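PDB 3SDS: ornithine carbamoyltransferase, mitochondrial, which catalyses the transfer of the carbamoyl group from carbamoyl phosphate to L-ornithine, giving L-citrulline and phosphate in the biosynthesis of arginine. Local coordinates for residues L27-L32 and A208-V213; E36-V41 and S182-E187; N43-K48 and D162-H167; K49-D54 and R334-I339. One frame throughout, in Å; residues are numbered along the deposited sequence.

Overall arrangement
Helix 34-51 runs through contacts 2, 3 and 4, which it meets in turn from its first half to its C-terminal end; contact 1 lies at the loop that precedes it. Contact 1 is buried and polar, a lysine ammonium on a backbone carbonyl joining the carbamoyl-phosphate part of the chain to the ornithine part. Contacts 2 and 3 are partly buried and chiefly apolar: one leucine in each, Leu184 or Leu164, packs on side chains of the helix. Contact 4, farthest from the chain's centre, is also partly buried and sets a tryptophan against an isoleucine and an exposed lysine. Contacts 3 and 4 touch, their centres about 9 Å apart.

Contact 1 of 4, residues L27-L32 and A208-V213; sequences LSIADL and ATKMGV
An ST turn leading into the 3-10 turn at 29-31 faces the Schellman-ended helix 199-210, and Lys210 bridges them, its ammonium donating to the carbonyl of Leu32, the residue just after the 3-10 turn. The bond from Lys210 NZ to Leu32 O is 2.7 Å long and almost straight at the acceptor, with a C=O...N angle of 170°. The lysine chain is extended as far as CE and then turns at its last torsion (chi4 -81°), which brings NZ onto the oxygen. A water adds a second link: it accepts from Lys210 NZ at 3.1 Å and donates to Ala30 O. Two backbone oxygens, of Leu32 directly and of Ala30 through the water, thus hold the charged end of a buried side chain. Just before the ammonium, Lys210 CE lies 4.1 Å from Ile29 CG2 and 3.5 Å from Ile29 O, while the CG1 branch of the isoleucine leads away. Ser28 OG braces the turn from within by accepting from Ala30 N at 3.0 Å. The helix carrying the lysine stops just afterwards, with Gly212 as the C-prime residue of the Schellman motif and Val213 N bonded to Ala208 O. Asp203, on the same helix 199-210, also binds Ser28 OG and Ile29 N and so gives the turn a second anchor. Ile29 packs on Phe37 of helix 34-51 and on Pro156 and Ala159 of helix 156-169, while beyond the Schellman turn the chain enters strand 214-218 of the five-stranded parallel sheet.

Contact 2 of 4, residues E36-V41 and S182-E187; sequences EFATLV and SSLGLE
The backbones come nearest at Ala38 and Leu184, whose CA atoms are 5.9 Å apart, where the helical segment 36-41 passes the irregular segment 182-187. Ala38 turns its methyl toward the loop, a small side chain consistent with the close approach. No hydrogen bond crosses the gap, and Leu184 carries most of the contact with its two methyls, each on a different helical residue. Leu184 CD2 sits 3.9 Å from Ala38 CB and, at 3.8 Å, also near Ala38 O. Leu184 CD1 goes to the valine one turn later, 3.9 Å from Val41 CG1. With CG1 opposite the backbone N (chi1 173°), Val41 offers this branch to the leucine, and the two side chains meet at about a right angle. Polar bonds within the loop brace it: Ser183 OG accepts from Gly185 N at 2.9 Å, an ST turn, and donates to Glu187 OE1 at 2.7 Å. That donor meets the carboxylate on its syn side, tilted 35° out of its plane. Gly185 has positive phi, allowing the chain to turn after the leucine. Leu184 covers part of one side of helix 34-51, while Leu186 packs on Phe163 and Ile166 of helix 156-169. Phe37 and Leu40 rest on Ile160 of that same helix, and the loop runs on into strand 190-194 of the five-stranded sheet.

Contact 3 of 4, residues N43-K48 and D162-H167; sequences NASSYK and DFLTIH
Two helices cross here, 34-51 through Ala44 and Ser45 and 156-169 through Leu164, with short-segment axes 10.3 Å apart at an angle of -68°. The second helix follows directly on His155 and carries Gln158, both probable carbamoyl phosphate ligands by similarity to relatives. Leu164 is the wedge. Its CG stands opposite the backbone N (chi1 177°), sending the forked end across to the other helix, where each methyl finds its own residue. Leu164 CD2 touches Ala44 CB at 3.9 Å, and Leu164 CD1 meets Ser45 CB and CA, both at 3.7 Å. One turn on, the His167 ring presents its edge to the serine hydroxyl, which lies near the ring plane with Ser45 OG 4.3 Å from His167 CE1; this is packing and not a hydrogen bond. Nearby, Lys48 NZ forms a salt bridge with Glu168 and binds Asn333 OD1, linking helix 34-51 by charge to the end of helix 156-169 and to helix 327-347. Between the two segments themselves no hydrogen bond forms, so the crossing depends on van der Waals packing of a branched leucine against an alanine and a serine.

Contact 4 of 4, residues K49-D54 and R334-I339; sequences KTIKSD and RLWAAI
Lys52 and Trp336, which touch through carbon, both grip one oxygen, OE2 of Glu332: Lys52 NZ by a salt bridge and Trp336 NE1 by a hydrogen bond. The shared oxygen ties the two polar ends together, and the ammonium probably stabilises the carboxylate's negative charge. The two side chains cross at about a right angle, with Lys52 CG 3.9 Å and Lys52 CD 4.0 Å from Trp336 CZ2. The lysine chain bends at chi3 (86°), and its end meets Glu332. Ile51 meets the benzene part of the indole at its edge, Ile51 CG2 lying 4.0 Å from Trp336 CZ3 close to the ring plane. By its other branch, Ile51 CD1 lies 4.3 Å from Ile339 CD1. The helical end that supplies Ile51 closes in a Schellman motif with Asp54 as C-prime residue, Asp54 N bonded to Ile51 O at 3.1 Å. Ser53 OG adds a bond to Lys49 O at 3.1 Å, within the carbonyl plane. On helix 327-347, Arg334 is a probable carbamoyl phosphate ligand by similarity and binds Thr80 OG1, while Leu335 packs on Met121 of a second subunit. Helix 327-347 is the long C-terminal helix that in carbamoyltransferases returns from the ornithine domain to pack on the carbamoyl phosphate domain, and here it meets the end of helix 34-51.

Contact 1 of 4, residues L27-L32 and A208-V213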
loop_
_atom_site.group_PDB
_atom_site.type_symbol
_atom_site.label_atom_id
_atom_site.label_comp_id
_atom_site.label_asym_id
_atom_site.label_seq_id
_atom_site.Cartn_x
_atom_site.Cartn_y
_atom_site.Cartn_z
ATOM N N LEU A 27 -16.081 -7.884 -18.055
ATOM C CA LEU A 27 -15.047 -8.897 -18.397
ATOM C C LEU A 27 -14.408 -8.714 -19.790
ATOM O O LEU A 27 -13.266 -9.161 -20.020
ATOM C CB LEU A 27 -15.595 -10.331 -18.253
ATOM C CG LEU A 27 -16.292 -10.753 -16.939
ATOM C CD1 LEU A 27 -16.542 -12.245 -16.933
ATOM C CD2 LEU A 27 -15.491 -10.356 -15.684
ATOM N N SER A 28 -15.151 -8.046 -20.688
ATOM C CA SER A 28 -14.810 -7.891 -22.112
ATOM C C SER A 28 -15.709 -6.836 -22.750
ATOM O O SER A 28 -16.847 -6.653 -22.318
ATOM C CB SER A 28 -15.025 -9.224 -22.857
ATOM O OG SER A 28 -14.951 -9.055 -24.269
ATOM N N ILE A 29 -15.227 -6.185 -23.807
ATOM C CA ILE A 29 -16.069 -5.296 -24.614
ATOM C C ILE A 29 -17.303 -6.023 -25.179
ATOM O O ILE A 29 -18.321 -5.395 -25.510
ATOM C CB ILE A 29 -15.293 -4.667 -25.789
ATOM C CG1 ILE A 29 -13.948 -4.080 -25.344
ATOM C CG2 ILE A 29 -16.135 -3.614 -26.490
ATOM C CD1 ILE A 29 -14.029 -3.021 -24.235
ATOM N N ALA A 30 -17.218 -7.345 -25.292
ATOM C CA ALA A 30 -18.359 -8.145 -25.723
ATOM C C ALA A 30 -19.623 -7.942 -24.851
ATOM O O ALA A 30 -20.737 -8.234 -25.303
ATOM C CB ALA A 30 -17.979 -9.603 -25.789
ATOM N N ASP A 31 -19.454 -7.442 -23.620
ATOM C CA ASP A 31 -20.589 -7.206 -22.712
ATOM C C ASP A 31 -21.243 -5.832 -22.910
ATOM O O ASP A 31 -22.200 -5.508 -22.210
ATOM C CB ASP A 31 -20.165 -7.293 -21.238
ATOM C CG ASP A 31 -19.407 -8.571 -20.883
ATOM O OD1 ASP A 31 -18.455 -8.430 -20.080
ATOM O OD2 ASP A 31 -19.750 -9.693 -21.357
ATOM N N LEU A 32 -20.725 -5.012 -23.825
ATOM C CA LEU A 32 -21.215 -3.633 -23.953
ATOM C C LEU A 32 -21.927 -3.434 -25.262
ATOM O O LEU A 32 -21.466 -3.919 -26.292
ATOM C CB LEU A 32 -20.074 -2.615 -23.863
ATOM C CG LEU A 32 -19.252 -2.570 -22.578
ATOM C CD1 LEU A 32 -18.053 -1.575 -22.626
ATOM C CD2 LEU A 32 -20.180 -2.211 -21.475
ATOM N N ALA A 208 -13.778 -1.820 -32.370
ATOM C CA ALA A 208 -13.782 -1.296 -33.740
ATOM C C ALA A 208 -15.006 -1.728 -34.585
ATOM O O ALA A 208 -15.569 -0.918 -35.345
ATOM C CB ALA A 208 -12.486 -1.671 -34.441
ATOM N N THR A 209 -15.407 -2.995 -34.456
ATOM C CA THR A 209 -16.583 -3.508 -35.147
ATOM C C THR A 209 -17.835 -2.730 -34.744
ATOM O O THR A 209 -18.577 -2.271 -35.601
ATOM C CB THR A 209 -16.791 -5.002 -34.879
ATOM O OG1 THR A 209 -15.692 -5.741 -35.415
ATOM C CG2 THR A 209 -18.038 -5.485 -35.536
ATOM N N LYS A 210 -18.058 -2.571 -33.443
ATOM C CA LYS A 210 -19.201 -1.785 -32.943
ATOM C C LYS A 210 -19.197 -0.316 -33.408
ATOM O O LYS A 210 -20.262 0.305 -33.551
ATOM C CB LYS A 210 -19.270 -1.844 -31.414
ATOM C CG LYS A 210 -19.485 -3.245 -30.817
ATOM C CD LYS A 210 -19.480 -3.193 -29.287
ATOM C CE LYS A 210 -19.513 -4.591 -28.670
ATOM N NZ LYS A 210 -20.882 -5.191 -28.629
ATOM N N MET A 211 -18.003 0.222 -33.655
ATOM C CA MET A 211 -17.839 1.627 -34.018
ATOM C C MET A 211 -17.746 1.880 -35.523
ATOM O O MET A 211 -17.490 3.010 -35.952
ATOM C CB MET A 211 -16.613 2.210 -33.321
ATOM C CG MET A 211 -16.673 2.189 -31.784
ATOM S SD MET A 211 -17.875 3.330 -31.063
ATOM C CE MET A 211 -19.309 2.252 -30.910
ATOM N N GLY A 212 -17.961 0.840 -36.326
ATOM C CA GLY A 212 -17.891 0.968 -37.783
ATOM C C GLY A 212 -16.492 1.236 -38.305
ATOM O O GLY A 212 -16.330 1.831 -39.367
ATOM N N VAL A 213 -15.483 0.782 -37.561
ATOM C CA VAL A 213 -14.070 0.937 -37.963
ATOM C C VAL A 213 -13.475 -0.363 -38.543
ATOM O O VAL A 213 -13.590 -1.425 -37.921
ATOM C CB VAL A 213 -13.206 1.411 -36.770
ATOM C CG1 VAL A 213 -11.794 1.771 -37.225
ATOM C CG2 VAL A 213 -13.863 2.593 -36.088
HETATM O O HOH W 1 -21.102 -8.250 -28.361
#

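Contact 2 of 4, residues E36-V41 and S182-E187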
loop_
_atom_site.group_PDB
_atom_site.type_symbol
_atom_site.label_atom_id
_atom_site.label_comp_id
_atom_site.label_asym_id
_atom_site.label_seq_id
_atom_site.Cartn_x
_atom_site.Cartn_y
_atom_site.Cartn_z
ATOM N N GLU A 36 -23.410 2.030 -25.036
ATOM C CA GLU A 36 -22.709 1.977 -23.765
ATOM C C GLU A 36 -21.206 2.221 -23.927
ATOM O O GLU A 36 -20.580 2.810 -23.036
ATOM C CB GLU A 36 -22.939 0.623 -23.071
ATOM C CG GLU A 36 -24.291 0.433 -22.375
ATOM C CD GLU A 36 -24.530 -1.027 -21.947
ATOM O OE1 GLU A 36 -23.819 -1.926 -22.482
ATOM O OE2 GLU A 36 -25.435 -1.277 -21.094
ATOM N N PHE A 37 -20.625 1.769 -25.042
ATOM C CA PHE A 37 -19.184 1.908 -25.248
ATOM C C PHE A 37 -18.806 3.332 -25.640
ATOM O O PHE A 37 -17.805 3.879 -25.156
ATOM C CB PHE A 37 -18.659 0.904 -26.289
ATOM C CG PHE A 37 -17.161 0.947 -26.471
ATOM C CD1 PHE A 37 -16.316 0.254 -25.608
ATOM C CD2 PHE A 37 -16.590 1.701 -27.490
ATOM C CE1 PHE A 37 -14.926 0.314 -25.772
ATOM C CE2 PHE A 37 -15.207 1.753 -27.658
ATOM C CZ PHE A 37 -14.379 1.062 -26.805
ATOM N N ALA A 38 -19.595 3.936 -26.521
ATOM C CA ALA A 38 -19.329 5.312 -26.899
ATOM C C ALA A 38 -19.457 6.256 -25.690
ATOM O O ALA A 38 -18.676 7.220 -25.564
ATOM C CB ALA A 38 -20.211 5.738 -28.023
ATOM N N THR A 39 -20.407 5.956 -24.796
ATOM C CA THR A 39 -20.666 6.762 -23.594
ATOM C C THR A 39 -19.493 6.735 -22.589
ATOM O O THR A 39 -19.127 7.778 -22.010
ATOM C CB THR A 39 -22.002 6.343 -22.924
ATOM O OG1 THR A 39 -23.084 6.627 -23.815
ATOM C CG2 THR A 39 -22.243 7.086 -21.618
ATOM N N LEU A 40 -18.896 5.553 -22.399
ATOM C CA LEU A 40 -17.707 5.421 -21.543
ATOM C C LEU A 40 -16.554 6.274 -22.094
ATOM O O LEU A 40 -15.824 6.939 -21.337
ATOM C CB LEU A 40 -17.284 3.949 -21.394
ATOM C CG LEU A 40 -18.184 2.983 -20.600
ATOM C CD1 LEU A 40 -17.569 1.596 -20.533
ATOM C CD2 LEU A 40 -18.437 3.488 -19.190
ATOM N N VAL A 41 -16.421 6.279 -23.416
ATOM C CA VAL A 41 -15.372 7.040 -24.050
ATOM C C VAL A 41 -15.647 8.552 -23.950
ATOM O O VAL A 41 -14.753 9.313 -23.556
ATOM C CB VAL A 41 -15.083 6.532 -25.509
ATOM C CG1 VAL A 41 -14.103 7.439 -26.237
ATOM C CG2 VAL A 41 -14.510 5.120 -25.465
ATOM N N SER A 182 -24.864 6.443 -30.576
ATOM C CA SER A 182 -24.366 5.074 -30.697
ATOM C C SER A 182 -23.069 5.012 -31.481
ATOM O O SER A 182 -22.636 3.922 -31.896
ATOM C CB SER A 182 -25.407 4.154 -31.346
ATOM O OG SER A 182 -25.667 4.528 -32.688
ATOM N N SER A 183 -22.447 6.175 -31.658
ATOM C CA SER A 183 -21.241 6.290 -32.467
ATOM C C SER A 183 -20.301 7.403 -31.996
ATOM O O SER A 183 -20.747 8.450 -31.501
ATOM C CB SER A 183 -21.628 6.508 -33.934
ATOM O OG SER A 183 -20.519 6.927 -34.707
ATOM N N LEU A 184 -19.004 7.169 -32.169
ATOM C CA LEU A 184 -17.988 8.191 -31.930
ATOM C C LEU A 184 -17.603 8.954 -33.205
ATOM O O LEU A 184 -16.584 9.653 -33.234
ATOM C CB LEU A 184 -16.737 7.558 -31.319
ATOM C CG LEU A 184 -16.882 6.970 -29.923
ATOM C CD1 LEU A 184 -15.643 6.180 -29.565
ATOM C CD2 LEU A 184 -17.162 8.047 -28.894
ATOM N N GLY A 185 -18.410 8.814 -34.255
ATOM C CA GLY A 185 -18.156 9.478 -35.542
ATOM C C GLY A 185 -16.910 9.018 -36.281
ATOM O O GLY A 185 -16.329 9.792 -37.029
ATOM N N LEU A 186 -16.514 7.757 -36.091
ATOM C CA LEU A 186 -15.273 7.218 -36.664
ATOM C C LEU A 186 -15.461 6.280 -37.863
ATOM O O LEU A 186 -14.512 5.621 -38.291
ATOM C CB LEU A 186 -14.472 6.482 -35.583
ATOM C CG LEU A 186 -13.886 7.322 -34.439
ATOM C CD1 LEU A 186 -13.352 6.439 -33.308
ATOM C CD2 LEU A 186 -12.816 8.314 -34.953
ATOM N N GLU A 187 -16.671 6.219 -38.406
ATOM C CA GLU A 187 -16.974 5.293 -39.481
ATOM C C GLU A 187 -16.036 5.428 -40.680
ATOM O O GLU A 187 -15.783 6.525 -41.178
ATOM C CB GLU A 187 -18.435 5.414 -39.920
ATOM C CG GLU A 187 -19.430 4.900 -38.871
ATOM C CD GLU A 187 -19.950 5.999 -37.918
ATOM O OE1 GLU A 187 -20.864 5.707 -37.109
ATOM O OE2 GLU A 187 -19.455 7.155 -37.977
#

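Contact 3 of 4, residues N43-K48 and D162-H167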
loop_
_atom_site.group_PDB
_atom_site.type_symbol
_atom_site.label_atom_id
_atom_site.label_comp_id
_atom_site.label_asym_id
_atom_site.label_seq_id
_atom_site.Cartn_x
_atom_site.Cartn_y
_atom_site.Cartn_z
ATOM N N ASN A 43 -17.405 10.107 -21.671
ATOM C CA ASN A 43 -17.216 10.449 -20.262
ATOM C C ASN A 43 -15.731 10.640 -19.872
ATOM O O ASN A 43 -15.385 11.629 -19.196
ATOM C CB ASN A 43 -17.933 9.449 -19.320
ATOM C CG ASN A 43 -19.474 9.470 -19.466
ATOM O OD1 ASN A 43 -20.050 10.284 -20.214
ATOM N ND2 ASN A 43 -20.140 8.558 -18.765
ATOM N N ALA A 44 -14.865 9.717 -20.312
ATOM C CA ALA A 44 -13.426 9.820 -20.055
ATOM C C ALA A 44 -12.857 11.097 -20.684
ATOM O O ALA A 44 -12.121 11.850 -20.033
ATOM C CB ALA A 44 -12.680 8.574 -20.544
ATOM N N SER A 45 -13.228 11.359 -21.931
ATOM C CA SER A 45 -12.803 12.581 -22.589
ATOM C C SER A 45 -13.198 13.855 -21.798
ATOM O O SER A 45 -12.372 14.782 -21.617
ATOM C CB SER A 45 -13.395 12.646 -23.978
ATOM O OG SER A 45 -12.960 13.827 -24.595
ATOM N N SER A 46 -14.460 13.890 -21.351
ATOM C CA SER A 46 -15.012 14.988 -20.588
ATOM C C SER A 46 -14.291 15.186 -19.244
ATOM O O SER A 46 -13.851 16.310 -18.925
ATOM C CB SER A 46 -16.493 14.721 -20.341
ATOM O OG SER A 46 -17.127 15.837 -19.746
ATOM N N TYR A 47 -14.173 14.102 -18.462
ATOM C CA TYR A 47 -13.541 14.171 -17.143
ATOM C C TYR A 47 -12.082 14.643 -17.237
ATOM O O TYR A 47 -11.598 15.408 -16.375
ATOM C CB TYR A 47 -13.641 12.821 -16.400
ATOM C CG TYR A 47 -15.061 12.315 -16.131
ATOM C CD1 TYR A 47 -16.130 13.209 -15.903
ATOM C CD2 TYR A 47 -15.332 10.946 -16.076
ATOM C CE1 TYR A 47 -17.438 12.745 -15.663
ATOM C CE2 TYR A 47 -16.639 10.468 -15.830
ATOM C CZ TYR A 47 -17.679 11.373 -15.618
ATOM O OH TYR A 47 -18.961 10.909 -15.377
ATOM N N LYS A 48 -11.406 14.188 -18.298
ATOM C CA LYS A 48 -10.013 14.551 -18.623
ATOM C C LYS A 48 -9.836 16.057 -18.845
ATOM O O LYS A 48 -8.916 16.683 -18.310
ATOM C CB LYS A 48 -9.547 13.757 -19.864
ATOM C CG LYS A 48 -8.249 14.251 -20.514
ATOM C CD LYS A 48 -7.673 13.254 -21.504
ATOM C CE LYS A 48 -6.339 13.769 -22.050
ATOM N NZ LYS A 48 -5.891 12.990 -23.271
ATOM N N ASP A 162 -7.635 3.145 -25.855
ATOM C CA ASP A 162 -7.214 3.260 -27.246
ATOM C C ASP A 162 -8.212 4.058 -28.075
ATOM O O ASP A 162 -7.813 4.939 -28.852
ATOM C CB ASP A 162 -6.915 1.892 -27.846
ATOM C CG ASP A 162 -5.651 1.287 -27.277
ATOM O OD1 ASP A 162 -4.982 1.980 -26.472
ATOM O OD2 ASP A 162 -5.316 0.126 -27.620
ATOM N N PHE A 163 -9.505 3.794 -27.880
ATOM C CA PHE A 163 -10.522 4.573 -28.597
ATOM C C PHE A 163 -10.638 6.033 -28.129
ATOM O O PHE A 163 -10.897 6.908 -28.952
ATOM C CB PHE A 163 -11.870 3.835 -28.714
ATOM C CG PHE A 163 -11.954 2.979 -29.939
ATOM C CD1 PHE A 163 -11.319 1.741 -29.985
ATOM C CD2 PHE A 163 -12.605 3.439 -31.085
ATOM C CE1 PHE A 163 -11.370 0.958 -31.152
ATOM C CE2 PHE A 163 -12.642 2.662 -32.267
ATOM C CZ PHE A 163 -12.030 1.425 -32.292
ATOM N N LEU A 164 -10.390 6.304 -26.841
ATOM C CA LEU A 164 -10.269 7.684 -26.368
ATOM C C LEU A 164 -9.197 8.408 -27.159
ATOM O O LEU A 164 -9.385 9.565 -27.552
ATOM C CB LEU A 164 -9.892 7.746 -24.881
ATOM C CG LEU A 164 -9.659 9.146 -24.257
ATOM C CD1 LEU A 164 -10.799 10.141 -24.572
ATOM C CD2 LEU A 164 -9.460 9.070 -22.762
ATOM N N THR A 165 -8.073 7.723 -27.385
ATOM C CA THR A 165 -6.923 8.325 -28.021
ATOM C C THR A 165 -7.267 8.618 -29.470
ATOM O O THR A 165 -7.013 9.719 -29.953
ATOM C CB THR A 165 -5.701 7.400 -27.953
ATOM O OG1 THR A 165 -5.566 6.879 -26.627
ATOM C CG2 THR A 165 -4.445 8.149 -28.321
ATOM N N ILE A 166 -7.855 7.628 -30.147
ATOM C CA ILE A 166 -8.220 7.749 -31.565
ATOM C C ILE A 166 -9.209 8.911 -31.737
ATOM O O ILE A 166 -8.999 9.778 -32.586
ATOM C CB ILE A 166 -8.741 6.373 -32.158
ATOM C CG1 ILE A 166 -7.623 5.313 -32.133
ATOM C CG2 ILE A 166 -9.321 6.525 -33.588
ATOM C CD1 ILE A 166 -8.099 3.865 -32.257
ATOM N N HIS A 167 -10.239 8.942 -30.889
ATOM C CA HIS A 167 -11.260 10.004 -30.865
ATOM C C HIS A 167 -10.717 11.443 -30.712
ATOM O O HIS A 167 -11.292 12.373 -31.264
ATOM C CB HIS A 167 -12.306 9.697 -29.774
ATOM C CG HIS A 167 -13.312 10.791 -29.549
ATOM N ND1 HIS A 167 -13.278 11.622 -28.445
ATOM C CD2 HIS A 167 -14.393 11.177 -30.271
ATOM C CE1 HIS A 167 -14.287 12.476 -28.499
ATOM N NE2 HIS A 167 -14.977 12.228 -29.601
#

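Contact 4 of 4, residues K49-D54 and R334-I339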
loop_
_atom_site.group_PDB
_atom_site.type_symbol
_atom_site.label_atom_id
_atom_site.label_comp_id
_atom_site.label_asym_id
_atom_site.label_seq_id
_atom_site.Cartn_x
_atom_site.Cartn_y
_atom_site.Cartn_z
ATOM N N LYS A 49 -10.733 16.639 -19.628
ATOM C CA LYS A 49 -10.673 18.071 -19.927
ATOM C C LYS A 49 -10.908 18.939 -18.669
ATOM O O LYS A 49 -10.207 19.928 -18.457
ATOM C CB LYS A 49 -11.648 18.415 -21.063
ATOM C CG LYS A 49 -11.146 19.481 -21.977
ATOM C CD LYS A 49 -12.254 20.369 -22.528
ATOM C CE LYS A 49 -11.674 21.779 -22.783
ATOM N NZ LYS A 49 -12.458 22.620 -23.733
ATOM N N THR A 50 -11.878 18.550 -17.839
ATOM C CA THR A 50 -12.200 19.287 -16.606
ATOM C C THR A 50 -11.051 19.212 -15.595
ATOM O O THR A 50 -10.610 20.252 -15.101
ATOM C CB THR A 50 -13.503 18.752 -15.900
ATOM O OG1 THR A 50 -14.605 18.704 -16.816
ATOM C CG2 THR A 50 -13.888 19.604 -14.720
ATOM N N ILE A 51 -10.588 17.988 -15.284
ATOM C CA ILE A 51 -9.539 17.764 -14.253
ATOM C C ILE A 51 -8.156 18.375 -14.649
ATOM O O ILE A 51 -7.473 18.984 -13.819
ATOM C CB ILE A 51 -9.460 16.253 -13.844
ATOM C CG1 ILE A 51 -10.729 15.849 -13.095
ATOM C CG2 ILE A 51 -8.227 15.934 -12.974
ATOM C CD1 ILE A 51 -11.069 14.358 -13.124
ATOM N N LYS A 52 -7.783 18.261 -15.927
ATOM C CA LYS A 52 -6.509 18.846 -16.392
ATOM C C LYS A 52 -6.492 20.346 -16.421
ATOM O O LYS A 52 -5.431 20.902 -16.614
ATOM C CB LYS A 52 -6.038 18.301 -17.741
ATOM C CG LYS A 52 -5.608 16.871 -17.627
ATOM C CD LYS A 52 -5.128 16.286 -18.922
ATOM C CE LYS A 52 -3.667 16.584 -19.141
ATOM N NZ LYS A 52 -3.215 15.789 -20.285
ATOM N N SER A 53 -7.647 20.988 -16.239
ATOM C CA SER A 53 -7.708 22.455 -16.095
ATOM C C SER A 53 -8.184 22.907 -14.710
ATOM O O SER A 53 -8.853 23.927 -14.575
ATOM C CB SER A 53 -8.527 23.114 -17.205
ATOM O OG SER A 53 -9.885 22.762 -17.131
ATOM N N ASP A 54 -7.838 22.102 -13.707
ATOM C CA ASP A 54 -7.898 22.483 -12.295
ATOM C C ASP A 54 -9.322 22.519 -11.697
ATOM O O ASP A 54 -9.610 23.343 -10.818
ATOM C CB ASP A 54 -7.097 23.798 -12.044
ATOM C CG ASP A 54 -6.658 23.979 -10.557
ATOM O OD1 ASP A 54 -6.465 22.961 -9.832
ATOM O OD2 ASP A 54 -6.507 25.154 -10.108
ATOM N N ARG A 334 -5.138 5.718 -19.821
ATOM C CA ARG A 334 -5.537 4.640 -18.925
ATOM C C ARG A 334 -6.185 5.214 -17.657
ATOM O O ARG A 334 -7.178 4.663 -17.131
ATOM C CB ARG A 334 -4.357 3.733 -18.570
ATOM C CG ARG A 334 -3.981 2.673 -19.647
ATOM C CD ARG A 334 -5.129 1.676 -19.946
ATOM N NE ARG A 334 -5.343 0.687 -18.882
ATOM C CZ ARG A 334 -4.592 -0.413 -18.726
ATOM N NH1 ARG A 334 -3.576 -0.654 -19.555
ATOM N NH2 ARG A 334 -4.837 -1.271 -17.731
ATOM N N LEU A 335 -5.632 6.333 -17.182
ATOM C CA LEU A 335 -6.133 6.982 -15.985
ATOM C C LEU A 335 -7.577 7.399 -16.210
ATOM O O LEU A 335 -8.449 7.088 -15.386
ATOM C CB LEU A 335 -5.257 8.170 -15.585
ATOM C CG LEU A 335 -5.737 9.087 -14.433
ATOM C CD1 LEU A 335 -6.067 8.336 -13.137
ATOM C CD2 LEU A 335 -4.764 10.223 -14.145
ATOM N N TRP A 336 -7.820 8.078 -17.334
ATOM C CA TRP A 336 -9.147 8.620 -17.665
ATOM C C TRP A 336 -10.167 7.494 -17.940
ATOM O O TRP A 336 -11.339 7.599 -17.523
ATOM C CB TRP A 336 -9.069 9.691 -18.780
ATOM C CG TRP A 336 -7.870 10.627 -18.553
ATOM C CD1 TRP A 336 -6.745 10.740 -19.343
ATOM C CD2 TRP A 336 -7.649 11.505 -17.431
ATOM N NE1 TRP A 336 -5.867 11.639 -18.792
ATOM C CE2 TRP A 336 -6.387 12.112 -17.616
ATOM C CE3 TRP A 336 -8.404 11.841 -16.289
ATOM C CZ2 TRP A 336 -5.856 13.043 -16.702
ATOM C CZ3 TRP A 336 -7.875 12.772 -15.368
ATOM C CH2 TRP A 336 -6.613 13.362 -15.587
ATOM N N ALA A 337 -9.714 6.401 -18.559
ATOM C CA ALA A 337 -10.574 5.248 -18.801
ATOM C C ALA A 337 -10.985 4.499 -17.513
ATOM O O ALA A 337 -12.131 4.061 -17.386
ATOM C CB ALA A 337 -9.914 4.316 -19.778
ATOM N N ALA A 338 -10.073 4.374 -16.549
ATOM C CA ALA A 338 -10.424 3.784 -15.249
ATOM C C ALA A 338 -11.471 4.586 -14.469
ATOM O O ALA A 338 -12.360 3.985 -13.833
ATOM C CB ALA A 338 -9.196 3.564 -14.397
ATOM N N ILE A 339 -11.378 5.923 -14.513
ATOM C CA ILE A 339 -12.341 6.770 -13.797
ATOM C C ILE A 339 -13.735 6.508 -14.364
ATOM O O ILE A 339 -14.713 6.301 -13.617
ATOM C CB ILE A 339 -11.999 8.303 -13.870
ATOM C CG1 ILE A 339 -10.750 8.656 -13.024
ATOM C CG2 ILE A 339 -13.235 9.175 -13.456
ATOM C CD1 ILE A 339 -10.209 10.099 -13.222
#